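Local coordinates for protein esterase (uncultured bacterium pCosCE1, PDB 7ATL) that hydrolyses carboxylic esters as a family VIII carboxylesterase and also shows promiscuous acyltransferase activity, at residues G14-A19 with G370-Q375. Numbering follows the deposited sequence.
Sequences GVSQQA and GRYPLQ
Y372 of helix 372-381 reaches across to helix 3-21 and turns the CD1-CE1 side of its ring to V15, S16 and A19. Its CG stands anti to the backbone N (chi1 -175°), which carries the ring over to the N-terminal helix although the CB itself does not point there. Beyond CB and CG, CD1 is the first ring atom to touch, 3.8 Å from the CB of A19, which approaches obliquely; the CG1 of V15 lies farther off, 4.2 Å from the same CD1. Next round the ring, CE1 has the CA of S16 at its edge, in plane, at 3.8 Å. At the tip, OH and the S16 OG share a hydrogen bond of 2.9 Å in which either hydroxyl could be the donor. The phenol oxygen is also hydrogen-bonded to S28, on strand 27-34 of the central sheet, while the S16 hydroxyl has a weak bond back to the V12 carbonyl. Helices 3-21 and 372-381, near the two chain ends, lie together against the antiparallel sheet, as in serine beta-lactamases, whose fold family VIII carboxylesterases share. One turn further along helix 372-381, V15 meets Q375: CG1 comes within 3.4 Å of the Q375 CB, and CG2 lies 3.7 Å from the Q375 backbone O. The Q375 side chain, extended beyond CG, passes V15 at a slant, and OE1 lies 3.7 Å from the V15 CG1 while also receiving a weak hydrogen bond from R24.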
ATOM      1  N   GLY A  14     -24.921   4.956  -1.163  1.00 44.91           N
ATOM      2  CA  GLY A  14     -25.754   3.966  -0.458  1.00 43.05           C
ATOM      3  C   GLY A  14     -24.898   3.007   0.338  1.00 42.89           C
ATOM      4  O   GLY A  14     -25.228   2.763   1.500  1.00 43.50           O
ATOM      5  N   VAL A  15     -23.824   2.500  -0.275  1.00 44.00           N
ATOM      6  CA  VAL A  15     -22.910   1.492   0.340  1.00 44.35           C
ATOM      7  C   VAL A  15     -22.186   2.129   1.534  1.00 39.72           C
ATOM      8  O   VAL A  15     -22.022   1.437   2.545  1.00 41.12           O
ATOM      9  CB  VAL A  15     -21.923   0.897  -0.689  1.00 42.86           C
ATOM     10  CG1 VAL A  15     -20.799   0.117  -0.022  1.00 41.13           C
ATOM     11  CG2 VAL A  15     -22.632   0.002  -1.701  1.00 42.67           C
ATOM     12  N   SER A  16     -21.783   3.392   1.416  1.00 37.04           N
ATOM     13  CA  SER A  16     -21.038   4.139   2.454  1.00 39.13           C
ATOM     14  C   SER A  16     -21.964   4.460   3.628  1.00 43.86           C
ATOM     15  O   SER A  16     -21.550   4.232   4.792  1.00 48.31           O
ATOM     16  CB  SER A  16     -20.425   5.380   1.887  1.00 39.50           C
ATOM     17  OG  SER A  16     -19.440   5.064   0.906  1.00 37.29           O
ATOM     18  N   GLN A  17     -23.166   4.965   3.345  1.00 46.18           N
ATOM     19  CA  GLN A  17     -24.141   5.365   4.394  1.00 49.47           C
ATOM     20  C   GLN A  17     -24.538   4.116   5.193  1.00 49.15           C
ATOM     21  O   GLN A  17     -24.530   4.183   6.435  1.00 52.63           O
ATOM     22  CB  GLN A  17     -25.363   6.083   3.802  1.00 54.22           C
ATOM     23  CG  GLN A  17     -26.141   6.932   4.811  1.00 52.31           C
ATOM     24  CD  GLN A  17     -25.209   7.722   5.702  1.00 53.48           C
ATOM     25  OE1 GLN A  17     -24.392   8.519   5.232  1.00 51.87           O
ATOM     26  NE2 GLN A  17     -25.282   7.454   6.999  1.00 51.98           N
ATOM     27  N   GLN A  18     -24.833   3.013   4.508  1.00 44.99           N
ATOM     28  CA  GLN A  18     -25.176   1.714   5.132  1.00 46.81           C
ATOM     29  C   GLN A  18     -24.047   1.295   6.083  1.00 46.14           C
ATOM     30  O   GLN A  18     -24.344   0.932   7.241  1.00 55.50           O
ATOM     31  CB  GLN A  18     -25.435   0.684   4.029  1.00 50.63           C
ATOM     32  CG  GLN A  18     -25.661  -0.732   4.545  1.00 58.13           C
ATOM     33  CD  GLN A  18     -26.312  -1.585   3.484  1.00 67.01           C
ATOM     34  OE1 GLN A  18     -25.696  -2.468   2.884  1.00 70.09           O
ATOM     35  NE2 GLN A  18     -27.569  -1.284   3.208  1.00 69.66           N
ATOM     36  N   ALA A  19     -22.800   1.344   5.613  1.00 44.38           N
ATOM     37  CA  ALA A  19     -21.590   0.873   6.330  1.00 43.72           C
ATOM     38  C   ALA A  19     -21.385   1.708   7.596  1.00 41.65           C
ATOM     39  O   ALA A  19     -20.956   1.146   8.633  1.00 39.54           O
ATOM     40  CB  ALA A  19     -20.377   0.942   5.429  1.00 43.98           C
ATOM     41  N   GLY A 370     -12.752  -6.151   4.750  1.00 32.04           N
ATOM     42  CA  GLY A 370     -14.178  -6.341   5.070  1.00 35.27           C
ATOM     43  C   GLY A 370     -15.041  -6.403   3.821  1.00 36.35           C
ATOM     44  O   GLY A 370     -14.492  -6.566   2.721  1.00 36.14           O
ATOM     45  N   ARG A 371     -16.351  -6.236   3.986  1.00 42.08           N
ATOM     46  CA  ARG A 371     -17.320  -6.183   2.858  1.00 46.88           C
ATOM     47  C   ARG A 371     -17.200  -4.833   2.123  1.00 42.31           C
ATOM     48  O   ARG A 371     -17.439  -4.805   0.900  1.00 36.25           O
ATOM     49  CB  ARG A 371     -18.722  -6.518   3.387  1.00 54.45           C
ATOM     50  CG  ARG A 371     -18.921  -8.010   3.642  1.00 61.02           C
ATOM     51  CD  ARG A 371     -20.011  -8.353   4.649  1.00 71.59           C
ATOM     52  NE  ARG A 371     -21.359  -8.037   4.166  1.00 79.34           N
ATOM     53  CZ  ARG A 371     -22.174  -7.083   4.641  1.00 73.52           C
ATOM     54  NH1 ARG A 371     -23.365  -6.919   4.090  1.00 72.99           N
ATOM     55  NH2 ARG A 371     -21.821  -6.301   5.651  1.00 72.49           N
ATOM     56  N   TYR A 372     -16.782  -3.764   2.811  1.00 38.49           N
ATOM     57  CA  TYR A 372     -16.862  -2.369   2.304  1.00 36.03           C
ATOM     58  C   TYR A 372     -16.146  -2.218   0.973  1.00 35.24           C
ATOM     59  O   TYR A 372     -16.742  -1.704   0.036  1.00 37.63           O
ATOM     60  CB  TYR A 372     -16.283  -1.362   3.293  1.00 34.26           C
ATOM     61  CG  TYR A 372     -16.457   0.076   2.881  1.00 33.53           C
ATOM     62  CD1 TYR A 372     -17.713   0.656   2.797  1.00 36.33           C
ATOM     63  CD2 TYR A 372     -15.368   0.877   2.597  1.00 34.75           C
ATOM     64  CE1 TYR A 372     -17.879   1.991   2.460  1.00 34.95           C
ATOM     65  CE2 TYR A 372     -15.516   2.216   2.272  1.00 34.34           C
ATOM     66  CZ  TYR A 372     -16.773   2.777   2.210  1.00 33.47           C
ATOM     67  OH  TYR A 372     -16.910   4.088   1.878  1.00 36.20           O
ATOM     68  N   PRO A 373     -14.846  -2.576   0.846  1.00 37.32           N
ATOM     69  CA  PRO A 373     -14.131  -2.382  -0.415  1.00 38.19           C
ATOM     70  C   PRO A 373     -14.818  -3.098  -1.588  1.00 38.02           C
ATOM     71  O   PRO A 373     -14.822  -2.534  -2.667  1.00 34.12           O
ATOM     72  CB  PRO A 373     -12.724  -2.955  -0.162  1.00 37.34           C
ATOM     73  CG  PRO A 373     -12.853  -3.793   1.092  1.00 36.30           C
ATOM     74  CD  PRO A 373     -13.978  -3.161   1.879  1.00 37.07           C
ATOM     75  N   LEU A 374     -15.408  -4.281  -1.336  1.00 38.08           N
ATOM     76  CA  LEU A 374     -16.061  -5.121  -2.377  1.00 37.05           C
ATOM     77  C   LEU A 374     -17.403  -4.515  -2.803  1.00 38.31           C
ATOM     78  O   LEU A 374     -17.710  -4.544  -4.025  1.00 38.33           O
ATOM     79  CB  LEU A 374     -16.255  -6.542  -1.847  1.00 38.20           C
ATOM     80  CG  LEU A 374     -14.975  -7.316  -1.511  1.00 39.93           C
ATOM     81  CD1 LEU A 374     -15.249  -8.820  -1.448  1.00 37.18           C
ATOM     82  CD2 LEU A 374     -13.861  -6.994  -2.510  1.00 40.35           C
ATOM     83  N   GLN A 375     -18.178  -4.005  -1.849  1.00 37.86           N
ATOM     84  CA  GLN A 375     -19.505  -3.413  -2.127  1.00 40.11           C
ATOM     85  C   GLN A 375     -19.292  -2.097  -2.862  1.00 37.85           C
ATOM     86  O   GLN A 375     -20.138  -1.763  -3.706  1.00 37.45           O
ATOM     87  CB  GLN A 375     -20.295  -3.135  -0.855  1.00 45.62           C
ATOM     88  CG  GLN A 375     -20.764  -4.384  -0.134  1.00 47.97           C
ATOM     89  CD  GLN A 375     -21.056  -4.023   1.300  1.00 54.48           C
ATOM     90  OE1 GLN A 375     -20.524  -3.052   1.848  1.00 58.41           O
ATOM     91  NE2 GLN A 375     -21.906  -4.810   1.927  1.00 59.10           N
TER